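Local atomic coordinates of peptide amidase (Stenotrophomonas maltophilia, PDB entry 1M22), a protein that probably hydrolyses carboxamide bonds as a member of the amidase signature family, acting on the C-terminal amide group of peptides. Residues A[91-100]-A[124-133]; A[444-452]-A[473-481]. One frame throughout, in Å; residues are numbered along the deposited sequence.

In the fold
Both contacts rest on the same mixed eleven-stranded sheet, on opposite sides of the centre of the chain. Contact 1 sets the loop 91-100 against strand 123-128 and the turn that follows it, near one margin of the sheet; contact 2 sets helix 470-484 against the inner strand 446-454. Their centres are about 28 Å apart and their nearest atoms about 16 Å, so neither touches the other. Contact 1 lies closer to the catalytic residues: the side chains of Leu130 and Lys86 approach to about 4 Å, as do those of Ser131 and Ser165. At contact 2 the side chain of Ser446 is about 10 Å from that of the nucleophile Ser189.

Contact 1: residues A[91-100]-A[124-133]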
loop_
_atom_site.group_PDB
_atom_site.type_symbol
_atom_site.label_atom_id
_atom_site.label_comp_id
_atom_site.label_asym_id
_atom_site.label_seq_id
_atom_site.Cartn_x
_atom_site.Cartn_y
_atom_site.Cartn_z
ATOM N N ALA A 91 7.311 6.285 13.337
ATOM C CA ALA A 91 8.468 5.419 13.539
ATOM C C ALA A 91 9.669 6.211 14.045
ATOM O O ALA A 91 10.282 6.969 13.297
ATOM C CB ALA A 91 8.829 4.700 12.239
ATOM N N ALA A 92 9.995 6.037 15.319
ATOM C CA ALA A 92 11.137 6.727 15.902
ATOM C C ALA A 92 12.410 6.134 15.301
ATOM O O ALA A 92 12.433 4.966 14.914
ATOM C CB ALA A 92 11.133 6.550 17.414
ATOM N N PRO A 93 13.491 6.926 15.226
ATOM C CA PRO A 93 13.620 8.322 15.658
ATOM C C PRO A 93 13.408 9.317 14.517
ATOM O O PRO A 93 13.785 10.484 14.620
ATOM C CB PRO A 93 15.044 8.367 16.182
ATOM C CG PRO A 93 15.757 7.543 15.154
ATOM C CD PRO A 93 14.819 6.359 14.924
ATOM N N MET A 94 12.809 8.850 13.430
ATOM C CA MET A 94 12.561 9.694 12.270
ATOM C C MET A 94 11.310 10.537 12.459
ATOM O O MET A 94 10.519 10.310 13.373
ATOM C CB MET A 94 12.388 8.823 11.028
ATOM C CG MET A 94 13.554 7.891 10.765
ATOM S SD MET A 94 13.054 6.408 9.875
ATOM C CE MET A 94 12.624 5.340 11.250
ATOM N N ALA A 95 11.139 11.524 11.592
ATOM C CA ALA A 95 9.953 12.355 11.659
ATOM C C ALA A 95 8.864 11.606 10.905
ATOM O O ALA A 95 9.149 10.669 10.158
ATOM C CB ALA A 95 10.212 13.703 10.997
ATOM N N THR A 96 7.618 11.998 11.134
ATOM C CA THR A 96 6.479 11.419 10.432
ATOM C C THR A 96 5.762 12.677 9.963
ATOM O O THR A 96 5.019 13.302 10.714
ATOM C CB THR A 96 5.589 10.581 11.368
ATOM O OG1 THR A 96 6.338 9.457 11.849
ATOM C CG2 THR A 96 4.368 10.067 10.615
ATOM N N SER A 97 6.003 13.042 8.709
ATOM C CA SER A 97 5.472 14.283 8.159
ATOM C C SER A 97 4.297 14.238 7.202
ATOM O O SER A 97 3.712 15.286 6.912
ATOM C CB SER A 97 6.599 15.028 7.446
ATOM O OG SER A 97 6.967 14.357 6.246
ATOM N N ALA A 98 3.954 13.055 6.704
ATOM C CA ALA A 98 2.889 12.926 5.716
ATOM C C ALA A 98 3.310 13.749 4.490
ATOM O O ALA A 98 2.481 14.103 3.655
ATOM C CB ALA A 98 1.563 13.446 6.271
ATOM N N GLY A 99 4.607 14.050 4.400
ATOM C CA GLY A 99 5.135 14.826 3.289
ATOM C C GLY A 99 5.048 16.338 3.454
ATOM O O GLY A 99 5.545 17.089 2.611
ATOM N N SER A 100 4.433 16.785 4.545
ATOM C CA SER A 100 4.254 18.213 4.807
ATOM C C SER A 100 5.394 18.877 5.572
ATOM O O SER A 100 6.012 18.274 6.446
ATOM C CB SER A 100 2.947 18.426 5.574
ATOM O OG SER A 100 2.789 19.782 5.962
ATOM N N VAL A 124 14.435 -1.093 10.088
ATOM C CA VAL A 124 13.802 0.031 9.410
ATOM C C VAL A 124 14.869 0.880 8.725
ATOM O O VAL A 124 15.697 1.500 9.385
ATOM C CB VAL A 124 13.006 0.906 10.403
ATOM C CG1 VAL A 124 12.367 2.083 9.674
ATOM C CG2 VAL A 124 11.937 0.064 11.087
ATOM N N LEU A 125 14.860 0.890 7.395
ATOM C CA LEU A 125 15.830 1.667 6.628
ATOM C C LEU A 125 15.490 3.151 6.612
ATOM O O LEU A 125 16.382 3.999 6.561
ATOM C CB LEU A 125 15.893 1.178 5.180
ATOM C CG LEU A 125 16.562 -0.156 4.855
ATOM C CD1 LEU A 125 16.316 -0.487 3.389
ATOM C CD2 LEU A 125 18.055 -0.079 5.142
ATOM N N GLY A 126 14.198 3.456 6.643
ATOM C CA GLY A 126 13.765 4.838 6.606
ATOM C C GLY A 126 12.308 4.964 6.214
ATOM O O GLY A 126 11.556 3.987 6.267
ATOM N N LYS A 127 11.921 6.169 5.806
ATOM C CA LYS A 127 10.549 6.477 5.418
ATOM C C LYS A 127 10.462 6.817 3.935
ATOM O O LYS A 127 11.396 7.382 3.366
ATOM C CB LYS A 127 10.033 7.670 6.232
ATOM C CG LYS A 127 10.305 7.589 7.732
ATOM C CD LYS A 127 9.602 6.407 8.387
ATOM C CE LYS A 127 8.091 6.582 8.398
ATOM N NZ LYS A 127 7.651 7.758 9.210
ATOM N N THR A 128 9.337 6.482 3.311
ATOM C CA THR A 128 9.147 6.762 1.896
ATOM C C THR A 128 8.195 7.919 1.624
ATOM O O THR A 128 7.257 8.181 2.386
ATOM C CB THR A 128 8.636 5.522 1.141
ATOM O OG1 THR A 128 7.500 4.977 1.828
ATOM C CG2 THR A 128 9.735 4.475 1.043
ATOM N N ASN A 129 8.454 8.612 0.524
ATOM C CA ASN A 129 7.640 9.744 0.125
ATOM C C ASN A 129 6.238 9.291 -0.258
ATOM O O ASN A 129 6.008 8.128 -0.602
ATOM C CB ASN A 129 8.310 10.476 -1.046
ATOM C CG ASN A 129 7.692 11.831 -1.320
ATOM O OD1 ASN A 129 7.301 12.543 -0.399
ATOM N ND2 ASN A 129 7.631 12.206 -2.594
ATOM N N LEU A 130 5.300 10.226 -0.198
ATOM C CA LEU A 130 3.910 9.954 -0.518
ATOM C C LEU A 130 3.267 11.237 -1.013
ATOM O O LEU A 130 3.794 12.331 -0.786
ATOM C CB LEU A 130 3.156 9.503 0.741
ATOM C CG LEU A 130 3.040 10.550 1.862
ATOM C CD1 LEU A 130 1.899 10.185 2.799
ATOM C CD2 LEU A 130 4.356 10.655 2.629
ATOM N N SER A 131 2.140 11.107 -1.700
ATOM C CA SER A 131 1.400 12.289 -2.126
ATOM C C SER A 131 1.104 12.964 -0.785
ATOM O O SER A 131 0.655 12.303 0.153
ATOM C CB SER A 131 0.096 11.876 -2.805
ATOM O OG SER A 131 0.365 11.044 -3.921
ATOM N N GLU A 132 1.356 14.268 -0.680
ATOM C CA GLU A 132 1.153 14.961 0.590
ATOM C C GLU A 132 -0.203 14.682 1.232
ATOM O O GLU A 132 -1.240 14.730 0.568
ATOM C CB GLU A 132 1.343 16.470 0.424
ATOM C CG GLU A 132 1.926 17.122 1.666
ATOM C CD GLU A 132 2.011 18.628 1.552
ATOM O OE1 GLU A 132 0.971 19.293 1.726
ATOM O OE2 GLU A 132 3.120 19.140 1.286
ATOM N N TRP A 133 -0.177 14.397 2.533
ATOM C CA TRP A 133 -1.383 14.085 3.302
ATOM C C TRP A 133 -2.156 12.924 2.683
ATOM O O TRP A 133 -3.386 12.872 2.734
ATOM C CB TRP A 133 -2.275 15.330 3.439
ATOM C CG TRP A 133 -1.612 16.416 4.236
ATOM C CD1 TRP A 133 -1.083 17.580 3.758
ATOM C CD2 TRP A 133 -1.302 16.380 5.637
ATOM N NE1 TRP A 133 -0.453 18.266 4.772
ATOM C CE2 TRP A 133 -0.572 17.552 5.934
ATOM C CE3 TRP A 133 -1.566 15.466 6.668
ATOM C CZ2 TRP A 133 -0.100 17.836 7.223
ATOM C CZ3 TRP A 133 -1.096 15.749 7.951
ATOM C CH2 TRP A 133 -0.371 16.925 8.215
HETATM O O HOH W 1 9.421 8.160 11.030
HETATM O O HOH W 2 0.954 20.690 4.141
#
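Met94 reaches from the loop to the strand with a chain bent at its last torsion (chi3 -89°). That bend sends CE to Val124 CG1, at 3.6 Å, while SD lies 3.7 Å from Gly126 CA and also touches the CG and CD of Lys127. Lys127 does not extend: its chain curls at every step after CG, which brings the ammonium group to the loop's carbonyl oxygens. There NZ donates to water 1 at 2.6 Å, and this water also lies within bonding distance of the carbonyl oxygens of Ala91 and Ala95. The direct bond from Lys127 NZ to Ala95 O is weak, at 3.4 Å. Ile89 O and a salt bridge to Asp87 complete the grip on this buried charge. Farther along, a type I' turn from Ser97 to Ser100 meets the chain after the strand. Trp133 N donates to Ala98 O at 2.9 Å. The same pair forms a CH-pi contact: Ala98 CB sits over one face of the indole, offset toward its rim, 3.7 Å from Trp133 CE3. Ser100 CB approaches the ring obliquely, 3.5 Å from Trp133 NE1. At the ring edge, in its plane, NE1 donates to water 2 at 2.9 Å; this water also accepts from Ser100 OG, which hydrogen-bonds to Ala102 as well, and donates to Glu132 OE1, itself salt-bridged to Arg137. The loop leaving strand 82-86 thus lies against the neighbouring parallel strand 123-128; Leu130 packs on the active-site Lys86, at the end of 82-86, and strand 51-54 touches Met94 and Lys127.

Contact 2: residues A[444-452]-A[473-481]; sequences YPSLTVPMG and LIEMAYAYE
Helix 470-484 covers part of the mixed eleven-stranded sheet of the amidase signature fold, following the beta hairpin of strands 446-454 and 457-464. It lies along the first of these: the axes of 446-452 and 473-481 make only 10° and approach to 9.3 Å. No hydrogen bond crosses, so the join is made by apolar side chains. Strand alternation selects them: Leu447 and Val449 point to the helix, whereas Ser446 and Thr448 point from it and touch helix 191-196 instead. At the start, the side chains of Leu473 and Pro445 cross at about a right angle, with Leu473 CD1 3.7 Å from Pro445 CG. One helical turn on, the methyl of Ala477 is shared by two strand residues, with its CB 3.8 Å from Leu447 CD2 and 3.8 Å from Val449 CG2. The other branch of Val449, CG1, stands anti to its backbone N (chi1 -178°) and reaches the helix's next turn, 4.0 Å from Glu481 CB. CG1 also lies at the edge of the Tyr480 ring, near its plane, 4.0 Å from CD2. Helix 289-302 packs against both Met451 and Tyr480. With CG anti to its backbone N (chi1 166°), the Tyr480 side chain slides past Val449 in the opposite direction to reach Met451, where the contact is tight: Tyr480 OH lies only 3.1 Å from Met451 CB.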
loop_
_atom_site.group_PDB
_atom_site.type_symbol
_atom_site.label_atom_id
_atom_site.label_comp_id
_atom_site.label_asym_id
_atom_site.label_seq_id
_atom_site.Cartn_x
_atom_site.Cartn_y
_atom_site.Cartn_z
ATOM N N TYR A 444 -12.957 -4.265 2.371
ATOM C CA TYR A 444 -12.625 -5.646 2.019
ATOM C C TYR A 444 -11.216 -5.756 1.444
ATOM O O TYR A 444 -10.661 -4.780 0.948
ATOM C CB TYR A 444 -13.630 -6.177 0.996
ATOM C CG TYR A 444 -15.031 -6.416 1.523
ATOM C CD1 TYR A 444 -15.372 -6.138 2.850
ATOM C CD2 TYR A 444 -16.019 -6.924 0.685
ATOM C CE1 TYR A 444 -16.674 -6.366 3.322
ATOM C CE2 TYR A 444 -17.314 -7.152 1.145
ATOM C CZ TYR A 444 -17.631 -6.872 2.459
ATOM O OH TYR A 444 -18.911 -7.114 2.907
ATOM N N PRO A 445 -10.631 -6.962 1.473
ATOM C CA PRO A 445 -9.276 -7.145 0.948
ATOM C C PRO A 445 -9.132 -7.130 -0.572
ATOM O O PRO A 445 -10.006 -7.596 -1.307
ATOM C CB PRO A 445 -8.859 -8.484 1.550
ATOM C CG PRO A 445 -10.155 -9.255 1.531
ATOM C CD PRO A 445 -11.160 -8.224 2.029
ATOM N N SER A 446 -8.016 -6.574 -1.025
ATOM C CA SER A 446 -7.691 -6.513 -2.443
ATOM C C SER A 446 -6.192 -6.763 -2.570
ATOM O O SER A 446 -5.429 -6.478 -1.648
ATOM C CB SER A 446 -8.084 -5.162 -3.047
ATOM O OG SER A 446 -7.403 -4.089 -2.434
ATOM N N LEU A 447 -5.776 -7.298 -3.712
ATOM C CA LEU A 447 -4.379 -7.649 -3.922
ATOM C C LEU A 447 -4.061 -7.587 -5.406
ATOM O O LEU A 447 -4.758 -8.201 -6.216
ATOM C CB LEU A 447 -4.165 -9.075 -3.397
ATOM C CG LEU A 447 -2.793 -9.720 -3.184
ATOM C CD1 LEU A 447 -2.984 -11.082 -2.521
ATOM C CD2 LEU A 447 -2.070 -9.872 -4.507
ATOM N N THR A 448 -3.019 -6.843 -5.769
ATOM C CA THR A 448 -2.630 -6.748 -7.169
ATOM C C THR A 448 -1.318 -7.491 -7.405
ATOM O O THR A 448 -0.405 -7.432 -6.585
ATOM C CB THR A 448 -2.494 -5.265 -7.629
ATOM O OG1 THR A 448 -2.168 -5.228 -9.025
ATOM C CG2 THR A 448 -1.418 -4.540 -6.838
ATOM N N VAL A 449 -1.255 -8.206 -8.526
ATOM C CA VAL A 449 -0.078 -8.976 -8.928
ATOM C C VAL A 449 0.307 -8.571 -10.350
ATOM O O VAL A 449 -0.554 -8.431 -11.213
ATOM C CB VAL A 449 -0.368 -10.502 -8.935
ATOM C CG1 VAL A 449 0.892 -11.275 -9.319
ATOM C CG2 VAL A 449 -0.879 -10.945 -7.578
ATOM N N PRO A 450 1.608 -8.372 -10.609
ATOM C CA PRO A 450 2.038 -7.988 -11.957
ATOM C C PRO A 450 1.550 -8.981 -13.012
ATOM O O PRO A 450 1.660 -10.193 -12.820
ATOM C CB PRO A 450 3.556 -7.991 -11.842
ATOM C CG PRO A 450 3.777 -7.546 -10.430
ATOM C CD PRO A 450 2.744 -8.354 -9.669
ATOM N N MET A 451 1.014 -8.479 -14.121
ATOM C CA MET A 451 0.546 -9.376 -15.168
ATOM C C MET A 451 1.120 -9.059 -16.546
ATOM O O MET A 451 0.739 -9.672 -17.541
ATOM C CB MET A 451 -0.985 -9.398 -15.223
ATOM C CG MET A 451 -1.652 -8.201 -15.857
ATOM S SD MET A 451 -3.347 -8.655 -16.315
ATOM C CE MET A 451 -3.017 -9.866 -17.443
ATOM N N GLY A 452 2.044 -8.107 -16.600
ATOM C CA GLY A 452 2.652 -7.758 -17.869
ATOM C C GLY A 452 2.926 -6.277 -17.992
ATOM O O GLY A 452 2.947 -5.548 -17.002
ATOM N N LEU A 473 -7.314 -15.230 -0.952
ATOM C CA LEU A 473 -6.796 -14.336 -1.979
ATOM C C LEU A 473 -5.313 -14.580 -2.212
ATOM O O LEU A 473 -4.842 -14.540 -3.345
ATOM C CB LEU A 473 -7.020 -12.871 -1.596
ATOM C CG LEU A 473 -8.464 -12.370 -1.634
ATOM C CD1 LEU A 473 -8.483 -10.873 -1.355
ATOM C CD2 LEU A 473 -9.083 -12.659 -2.997
ATOM N N ILE A 474 -4.578 -14.838 -1.137
ATOM C CA ILE A 474 -3.152 -15.097 -1.259
ATOM C C ILE A 474 -2.900 -16.404 -2.011
ATOM O O ILE A 474 -2.022 -16.464 -2.874
ATOM C CB ILE A 474 -2.479 -15.126 0.129
ATOM C CG1 ILE A 474 -2.405 -13.698 0.675
ATOM C CG2 ILE A 474 -1.081 -15.736 0.032
ATOM C CD1 ILE A 474 -1.941 -13.596 2.115
ATOM N N GLU A 475 -3.673 -17.443 -1.698
ATOM C CA GLU A 475 -3.524 -18.730 -2.380
ATOM C C GLU A 475 -3.717 -18.552 -3.882
ATOM O O GLU A 475 -2.942 -19.068 -4.689
ATOM C CB GLU A 475 -4.575 -19.745 -1.921
ATOM C CG GLU A 475 -4.630 -20.064 -0.449
ATOM C CD GLU A 475 -5.655 -21.149 -0.156
ATOM O OE1 GLU A 475 -6.780 -21.072 -0.704
ATOM O OE2 GLU A 475 -5.341 -22.074 0.622
ATOM N N MET A 476 -4.778 -17.839 -4.250
ATOM C CA MET A 476 -5.093 -17.620 -5.653
ATOM C C MET A 476 -4.068 -16.747 -6.366
ATOM O O MET A 476 -3.636 -17.063 -7.479
ATOM C CB MET A 476 -6.496 -17.021 -5.768
ATOM C CG MET A 476 -7.577 -17.993 -5.297
ATOM S SD MET A 476 -9.264 -17.366 -5.370
ATOM C CE MET A 476 -9.551 -17.406 -7.044
ATOM N N ALA A 477 -3.673 -15.656 -5.720
ATOM C CA ALA A 477 -2.695 -14.741 -6.292
ATOM C C ALA A 477 -1.341 -15.428 -6.459
ATOM O O ALA A 477 -0.662 -15.246 -7.467
ATOM C CB ALA A 477 -2.559 -13.508 -5.406
ATOM N N TYR A 478 -0.947 -16.220 -5.468
ATOM C CA TYR A 478 0.321 -16.932 -5.536
ATOM C C TYR A 478 0.305 -17.944 -6.681
ATOM O O TYR A 478 1.259 -18.038 -7.452
ATOM C CB TYR A 478 0.591 -17.657 -4.217
ATOM C CG TYR A 478 1.895 -18.416 -4.193
ATOM C CD1 TYR A 478 3.114 -17.747 -4.079
ATOM C CD2 TYR A 478 1.914 -19.808 -4.286
ATOM C CE1 TYR A 478 4.320 -18.444 -4.057
ATOM C CE2 TYR A 478 3.116 -20.516 -4.267
ATOM C CZ TYR A 478 4.312 -19.827 -4.151
ATOM O OH TYR A 478 5.507 -20.513 -4.126
ATOM N N ALA A 479 -0.780 -18.704 -6.788
ATOM C CA ALA A 479 -0.898 -19.703 -7.848
ATOM C C ALA A 479 -0.802 -19.044 -9.222
ATOM O O ALA A 479 -0.183 -19.583 -10.139
ATOM C CB ALA A 479 -2.216 -20.453 -7.712
ATOM N N TYR A 480 -1.423 -17.879 -9.367
ATOM C CA TYR A 480 -1.373 -17.157 -10.633
ATOM C C TYR A 480 0.051 -16.671 -10.904
ATOM O O TYR A 480 0.586 -16.838 -12.002
ATOM C CB TYR A 480 -2.312 -15.946 -10.604
ATOM C CG TYR A 480 -2.058 -14.989 -11.747
ATOM C CD1 TYR A 480 -2.458 -15.297 -13.047
ATOM C CD2 TYR A 480 -1.330 -13.817 -11.544
ATOM C CE1 TYR A 480 -2.130 -14.465 -14.117
ATOM C CE2 TYR A 480 -0.996 -12.983 -12.604
ATOM C CZ TYR A 480 -1.396 -13.312 -13.885
ATOM O OH TYR A 480 -1.028 -12.500 -14.933
ATOM N N GLU A 481 0.658 -16.069 -9.890
ATOM C CA GLU A 481 2.006 -15.538 -9.999
ATOM C C GLU A 481 3.037 -16.600 -10.363
ATOM O O GLU A 481 3.911 -16.372 -11.202
ATOM C CB GLU A 481 2.399 -14.889 -8.675
ATOM C CG GLU A 481 3.805 -14.332 -8.647
ATOM C CD GLU A 481 4.310 -14.147 -7.231
ATOM O OE1 GLU A 481 4.336 -15.145 -6.481
ATOM O OE2 GLU A 481 4.677 -13.012 -6.869
#